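PDB 4NZJ: putative alpha-galactosidase from Bacteroides fragilis, which probably hydrolyses terminal, non-reducing alpha-D-galactose residues from alpha-D-galactosides, as a glycoside hydrolase family 27 enzyme. Local coordinates for residues L272-G277 with D317-V322; L216-Y221 with S252-G257. One frame throughout, in Å; residues are numbered along the deposited sequence.

In the fold
After the N-terminal Ig-like strands the chain enters a TIM barrel, and both contacts lie in its parallel sheet. Contact 2 comes first: strand 216-220 leads through helix 228-243 to strand 250-254, and 216-221 with 252-257 closes that beta-alpha-beta unit. The next strand, 272-274, then pairs with the end of strand 315-317 in contact 1, closing a loop that carries helices 287-290 and 296-303. The two loops follow one another without nesting or crossing. They are joined edge to edge within the sheet, because strands 250-254 and 272-274 are neighbours: Leu-272 O and Arg-274 N both probably bond to the backbone of Val-253. Four successive barrel strands are thereby tied together.

Contact 1 of 2, residues L272-G277 with D317-V322; sequences LWRVSG and DPDMLV
Asp-317 meets Arg-274 at the C-terminal ends of two neighbouring parallel strands of the TIM barrel, both side chains on the same face of the sheet. Asp-317 N donates to Trp-273 O (2.8 Å), and Asp-317 O accepts from Val-275 N (3.1 Å), so one residue is held at both ends. Asp-317 O also accepts a hydrogen bond from a water, which accepts from Arg-274 NE and donates to Ser-276 OG. With CG anti to the backbone N (chi1 -179°), the Asp-317 carboxylate leans over the arginine's aliphatic part, Asp-317 OD2 lying 3.5 Å from Arg-274 CD, while OD1 closes an Asx turn by accepting from Asp-319 N. Pro-318 packs on Ile-299 of helix 296-303 and Trp-351 of helix 341-353. Asp-319 then lays its carboxylate over one face of the Arg-274 guanidinium, the two planes only 10° apart. The salt bridge from Arg-274 NH2 to Asp-319 OD2 (3.5 Å) works through charge alone, the oxygen lying well out of the guanidinium plane: NH2 bonds instead to Ser-276 O and Asp-278, while Asp-319 OD2 accepts from Ile-279 N. A second water spans the stack's rim, accepting from Arg-274 NH1 at 2.9 Å and donating to Asp-319 OD1.

Contact 2 of 2, residues L216-Y221 with S252-G257; sequences LLKYDY and SVCEWG
Trp-256 brings the six-membered part of its indole against the end of strand 216-220, Trp-256 CH2 resting 3.4 Å from the backbone C of Tyr-221 and CZ2 close to Asp-220 OD1. The contact is the parallel pairing of a beta-alpha-beta unit of the TIM barrel, strands 216-220 and 250-254 on either side of helix 228-243 in the chain; their short segments run 14° apart. Three backbone bonds set the register. Ser-252 N donates to Leu-217 O almost straight, Tyr-219 N returns to Ser-252 O, and Cys-254 N reaches Tyr-219 O less directly, from above that carbonyl's plane, at 3.1 Å.

Lys-218, Asp-220, Ser-252 and Cys-254 share one face of the sheet. The lysine runs out extended, CG anti to the backbone N (chi1 174°), so that Lys-218 CE passes 4.1 Å from Cys-254 SG and NZ reaches a salt bridge with Asp-142. A glycerol, probably from the crystallisation liquor, accompanies this polar end and bonds to both Lys-218 NZ and Asp-220 OD2, the latter also held by Tyr-184 OH; it may mark a pocket at the C-terminal end of the strands, where TIM barrels carry their active sites.

Beyond the strands, Tyr-221 CB packs on Glu-255 CB at 3.6 Å. The glutamate itself bends off to Arg-259, and Tyr-221 OH bonds to Pro-225 O. The Asp-220 carboxylate, its plane 63° from the indole, uses OD1 to accept from Tyr-221 N on the anti side. Asp-220 OD2 accepts from a water at 2.8 Å, and that water, in the plane of the indole edge, accepts from Trp-256 NE1.

Contact 1 of 2, residues L272-G277 with D317-V322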
loop_
_atom_site.group_PDB
_atom_site.type_symbol
_atom_site.label_atom_id
_atom_site.label_comp_id
_atom_site.label_asym_id
_atom_site.label_seq_id
_atom_site.Cartn_x
_atom_site.Cartn_y
_atom_site.Cartn_z
ATOM N N LEU A 272 -3.140 -9.769 0.284
ATOM C CA LEU A 272 -4.164 -8.742 0.170
ATOM C C LEU A 272 -5.195 -9.239 -0.821
ATOM O O LEU A 272 -4.888 -10.072 -1.677
ATOM C CB LEU A 272 -3.594 -7.398 -0.285
ATOM C CG LEU A 272 -2.845 -7.293 -1.624
ATOM C CD1 LEU A 272 -2.804 -5.861 -2.128
ATOM C CD2 LEU A 272 -1.426 -7.837 -1.511
ATOM N N TRP A 273 -6.415 -8.738 -0.700
ATOM C CA TRP A 273 -7.505 -9.190 -1.549
ATOM C C TRP A 273 -8.478 -8.050 -1.800
ATOM O O TRP A 273 -8.849 -7.319 -0.889
ATOM C CB TRP A 273 -8.244 -10.371 -0.912
ATOM C CG TRP A 273 -8.528 -10.150 0.530
ATOM C CD1 TRP A 273 -9.603 -9.497 1.071
ATOM C CD2 TRP A 273 -7.705 -10.547 1.628
ATOM N NE1 TRP A 273 -9.500 -9.471 2.438
ATOM C CE2 TRP A 273 -8.344 -10.109 2.809
ATOM C CE3 TRP A 273 -6.489 -11.234 1.731
ATOM C CZ2 TRP A 273 -7.809 -10.345 4.078
ATOM C CZ3 TRP A 273 -5.956 -11.464 2.993
ATOM C CH2 TRP A 273 -6.619 -11.023 4.150
ATOM N N ARG A 274 -8.882 -7.905 -3.055
ATOM C CA ARG A 274 -9.856 -6.894 -3.417
ATOM C C ARG A 274 -11.203 -7.206 -2.758
ATOM O O ARG A 274 -11.676 -8.345 -2.785
ATOM C CB ARG A 274 -9.964 -6.802 -4.939
ATOM C CG ARG A 274 -8.751 -6.129 -5.585
ATOM C CD ARG A 274 -8.845 -4.608 -5.527
ATOM N NE ARG A 274 -10.051 -4.221 -6.237
ATOM C CZ ARG A 274 -10.171 -4.156 -7.565
ATOM N NH1 ARG A 274 -9.123 -4.335 -8.368
ATOM N NH2 ARG A 274 -11.353 -3.878 -8.088
ATOM N N VAL A 275 -11.809 -6.191 -2.151
ATOM C CA VAL A 275 -13.098 -6.346 -1.479
ATOM C C VAL A 275 -14.274 -5.861 -2.322
ATOM O O VAL A 275 -15.421 -6.042 -1.928
ATOM C CB VAL A 275 -13.141 -5.635 -0.102
ATOM C CG1 VAL A 275 -12.095 -6.226 0.828
ATOM C CG2 VAL A 275 -12.971 -4.128 -0.232
ATOM N N SER A 276 -13.986 -5.282 -3.485
ATOM C CA SER A 276 -15.006 -4.649 -4.304
ATOM C C SER A 276 -14.632 -4.621 -5.771
ATOM O O SER A 276 -13.502 -4.927 -6.147
ATOM C CB SER A 276 -15.208 -3.205 -3.845
ATOM O OG SER A 276 -14.116 -2.376 -4.246
ATOM N N GLY A 277 -15.598 -4.209 -6.582
ATOM C CA GLY A 277 -15.337 -3.862 -7.968
ATOM C C GLY A 277 -14.437 -2.643 -8.048
ATOM O O GLY A 277 -14.131 -2.004 -7.032
ATOM N N ASP A 317 -8.223 -4.914 0.477
ATOM C CA ASP A 317 -7.771 -4.005 -0.577
ATOM C C ASP A 317 -8.974 -3.272 -1.185
ATOM O O ASP A 317 -9.752 -3.868 -1.924
ATOM C CB ASP A 317 -7.011 -4.818 -1.626
ATOM C CG ASP A 317 -6.465 -3.983 -2.772
ATOM O OD1 ASP A 317 -6.605 -2.736 -2.780
ATOM O OD2 ASP A 317 -5.886 -4.606 -3.694
ATOM N N PRO A 318 -9.136 -1.974 -0.874
ATOM C CA PRO A 318 -10.236 -1.181 -1.415
ATOM C C PRO A 318 -9.902 -0.521 -2.764
ATOM O O PRO A 318 -10.565 0.441 -3.166
ATOM C CB PRO A 318 -10.452 -0.123 -0.332
ATOM C CG PRO A 318 -9.101 0.079 0.259
ATOM C CD PRO A 318 -8.299 -1.175 0.040
ATOM N N ASP A 319 -8.887 -1.048 -3.440
ATOM C CA ASP A 319 -8.450 -0.598 -4.759
ATOM C C ASP A 319 -7.580 0.669 -4.662
ATOM O O ASP A 319 -7.265 1.162 -3.571
ATOM C CB ASP A 319 -9.633 -0.452 -5.746
ATOM C CG ASP A 319 -9.228 -0.672 -7.222
ATOM O OD1 ASP A 319 -8.021 -0.846 -7.521
ATOM O OD2 ASP A 319 -10.127 -0.647 -8.098
HETATM N N MSE A 320 -7.185 1.145 -5.838
HETATM C CA MSE A 320 -6.157 2.177 -5.950
HETATM C C MSE A 320 -6.504 3.509 -5.335
HETATM O O MSE A 320 -7.663 3.863 -5.155
HETATM C CB MSE A 320 -5.840 2.386 -7.428
HETATM C CG MSE A 320 -7.069 2.809 -8.219
HETATM SE SE MSE A 320 -6.473 3.436 -9.976
HETATM C CE MSE A 320 -8.227 3.879 -10.756
ATOM N N LEU A 321 -5.452 4.251 -4.998
ATOM C CA LEU A 321 -5.580 5.652 -4.659
ATOM C C LEU A 321 -5.756 6.450 -5.956
ATOM O O LEU A 321 -4.901 6.405 -6.837
ATOM C CB LEU A 321 -4.346 6.156 -3.916
ATOM C CG LEU A 321 -4.150 5.618 -2.502
ATOM C CD1 LEU A 321 -2.746 5.930 -2.016
ATOM C CD2 LEU A 321 -5.193 6.189 -1.560
ATOM N N VAL A 322 -6.866 7.173 -6.065
ATOM C CA VAL A 322 -7.149 8.032 -7.208
ATOM C C VAL A 322 -6.725 9.485 -6.951
ATOM O O VAL A 322 -6.995 10.360 -7.760
ATOM C CB VAL A 322 -8.647 7.979 -7.592
ATOM C CG1 VAL A 322 -9.024 6.567 -8.014
ATOM C CG2 VAL A 322 -9.535 8.441 -6.443
HETATM O O HOH W 1 -11.531 -3.529 -3.979
HETATM O O HOH W 2 -6.377 -3.631 -7.919
#

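Contact 2 of 2, residues L216-Y221 with S252-G257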
loop_
_atom_site.group_PDB
_atom_site.type_symbol
_atom_site.label_atom_id
_atom_site.label_comp_id
_atom_site.label_asym_id
_atom_site.label_seq_id
_atom_site.Cartn_x
_atom_site.Cartn_y
_atom_site.Cartn_z
ATOM N N LEU A 216 5.887 -9.316 -6.550
ATOM C CA LEU A 216 4.451 -9.285 -6.294
ATOM C C LEU A 216 3.714 -9.773 -7.528
ATOM O O LEU A 216 4.083 -9.431 -8.650
ATOM C CB LEU A 216 4.016 -7.860 -5.921
ATOM C CG LEU A 216 2.520 -7.583 -5.694
ATOM C CD1 LEU A 216 2.318 -6.427 -4.720
ATOM C CD2 LEU A 216 1.807 -7.297 -7.007
ATOM N N LEU A 217 2.682 -10.581 -7.308
ATOM C CA LEU A 217 1.771 -11.002 -8.365
ATOM C C LEU A 217 0.363 -10.556 -8.024
ATOM O O LEU A 217 -0.158 -10.916 -6.966
ATOM C CB LEU A 217 1.780 -12.521 -8.521
ATOM C CG LEU A 217 0.753 -13.074 -9.518
ATOM C CD1 LEU A 217 1.052 -12.569 -10.922
ATOM C CD2 LEU A 217 0.683 -14.593 -9.487
ATOM N N LYS A 218 -0.230 -9.773 -8.924
ATOM C CA LYS A 218 -1.656 -9.486 -8.904
ATOM C C LYS A 218 -2.334 -10.542 -9.768
ATOM O O LYS A 218 -2.005 -10.689 -10.947
ATOM C CB LYS A 218 -1.935 -8.082 -9.447
ATOM C CG LYS A 218 -3.417 -7.765 -9.586
ATOM C CD LYS A 218 -3.650 -6.376 -10.153
ATOM C CE LYS A 218 -5.079 -6.220 -10.660
ATOM N NZ LYS A 218 -5.216 -4.996 -11.499
ATOM N N TYR A 219 -3.283 -11.266 -9.187
ATOM C CA TYR A 219 -3.881 -12.419 -9.848
ATOM C C TYR A 219 -5.386 -12.211 -9.985
ATOM O O TYR A 219 -6.143 -12.323 -9.021
ATOM C CB TYR A 219 -3.542 -13.690 -9.071
ATOM C CG TYR A 219 -3.561 -14.980 -9.872
ATOM C CD1 TYR A 219 -2.967 -15.056 -11.134
ATOM C CD2 TYR A 219 -4.129 -16.142 -9.347
ATOM C CE1 TYR A 219 -2.965 -16.238 -11.853
ATOM C CE2 TYR A 219 -4.124 -17.333 -10.060
ATOM C CZ TYR A 219 -3.538 -17.377 -11.315
ATOM O OH TYR A 219 -3.523 -18.557 -12.030
ATOM N N ASP A 220 -5.790 -11.889 -11.206
ATOM C CA ASP A 220 -7.148 -11.478 -11.537
ATOM C C ASP A 220 -8.021 -12.699 -11.819
ATOM O O ASP A 220 -7.509 -13.802 -12.030
ATOM C CB ASP A 220 -7.076 -10.583 -12.781
ATOM C CG ASP A 220 -8.149 -9.524 -12.827
ATOM O OD1 ASP A 220 -9.193 -9.657 -12.153
ATOM O OD2 ASP A 220 -7.925 -8.534 -13.563
ATOM N N TYR A 221 -9.335 -12.496 -11.831
ATOM C CA TYR A 221 -10.275 -13.605 -11.939
ATOM C C TYR A 221 -11.192 -13.517 -13.159
ATOM O O TYR A 221 -12.226 -14.187 -13.206
ATOM C CB TYR A 221 -11.096 -13.751 -10.640
ATOM C CG TYR A 221 -11.626 -15.151 -10.471
ATOM C CD1 TYR A 221 -10.752 -16.223 -10.322
ATOM C CD2 TYR A 221 -12.993 -15.417 -10.501
ATOM C CE1 TYR A 221 -11.219 -17.516 -10.196
ATOM C CE2 TYR A 221 -13.466 -16.706 -10.379
ATOM C CZ TYR A 221 -12.577 -17.753 -10.229
ATOM O OH TYR A 221 -13.035 -19.039 -10.127
ATOM N N SER A 252 -1.405 -10.861 -4.442
ATOM C CA SER A 252 -2.548 -9.953 -4.440
ATOM C C SER A 252 -3.719 -10.624 -5.160
ATOM O O SER A 252 -3.656 -10.898 -6.357
ATOM C CB SER A 252 -2.151 -8.632 -5.117
ATOM O OG SER A 252 -3.267 -7.821 -5.434
ATOM N N VAL A 253 -4.776 -10.908 -4.408
ATOM C CA VAL A 253 -5.953 -11.602 -4.917
ATOM C C VAL A 253 -6.951 -10.576 -5.446
ATOM O O VAL A 253 -7.282 -9.611 -4.760
ATOM C CB VAL A 253 -6.565 -12.473 -3.800
ATOM C CG1 VAL A 253 -7.933 -13.026 -4.191
ATOM C CG2 VAL A 253 -5.604 -13.599 -3.456
ATOM N N CYS A 254 -7.415 -10.775 -6.679
ATOM C CA CYS A 254 -8.340 -9.845 -7.304
ATOM C C CYS A 254 -9.514 -10.578 -7.947
ATOM O O CYS A 254 -9.470 -10.936 -9.129
ATOM C CB CYS A 254 -7.594 -8.990 -8.333
ATOM S SG CYS A 254 -8.621 -7.769 -9.158
ATOM N N GLU A 255 -10.557 -10.820 -7.152
ATOM C CA GLU A 255 -11.804 -11.394 -7.665
ATOM C C GLU A 255 -13.009 -10.509 -7.285
ATOM O O GLU A 255 -14.156 -10.966 -7.250
ATOM C CB GLU A 255 -11.958 -12.880 -7.265
ATOM C CG GLU A 255 -11.955 -13.203 -5.773
ATOM C CD GLU A 255 -13.164 -12.662 -5.049
ATOM O OE1 GLU A 255 -14.251 -13.280 -5.137
ATOM O OE2 GLU A 255 -13.034 -11.602 -4.400
ATOM N N TRP A 256 -12.710 -9.238 -7.012
ATOM C CA TRP A 256 -13.689 -8.144 -6.883
ATOM C C TRP A 256 -14.650 -8.279 -5.705
ATOM O O TRP A 256 -15.702 -7.644 -5.691
ATOM C CB TRP A 256 -14.469 -7.938 -8.181
ATOM C CG TRP A 256 -13.630 -8.146 -9.375
ATOM C CD1 TRP A 256 -12.598 -7.366 -9.802
ATOM C CD2 TRP A 256 -13.725 -9.236 -10.290
ATOM N NE1 TRP A 256 -12.044 -7.906 -10.945
ATOM C CE2 TRP A 256 -12.723 -9.053 -11.264
ATOM C CE3 TRP A 256 -14.572 -10.347 -10.390
ATOM C CZ2 TRP A 256 -12.542 -9.942 -12.325
ATOM C CZ3 TRP A 256 -14.391 -11.228 -11.443
ATOM C CH2 TRP A 256 -13.384 -11.019 -12.396
ATOM N N GLY A 257 -14.265 -9.077 -4.713
ATOM C CA GLY A 257 -15.046 -9.237 -3.495
ATOM C C GLY A 257 -16.309 -10.061 -3.638
ATOM O O GLY A 257 -17.154 -10.043 -2.749
HETATM O O HOH W 3 -10.029 -6.844 -12.850
#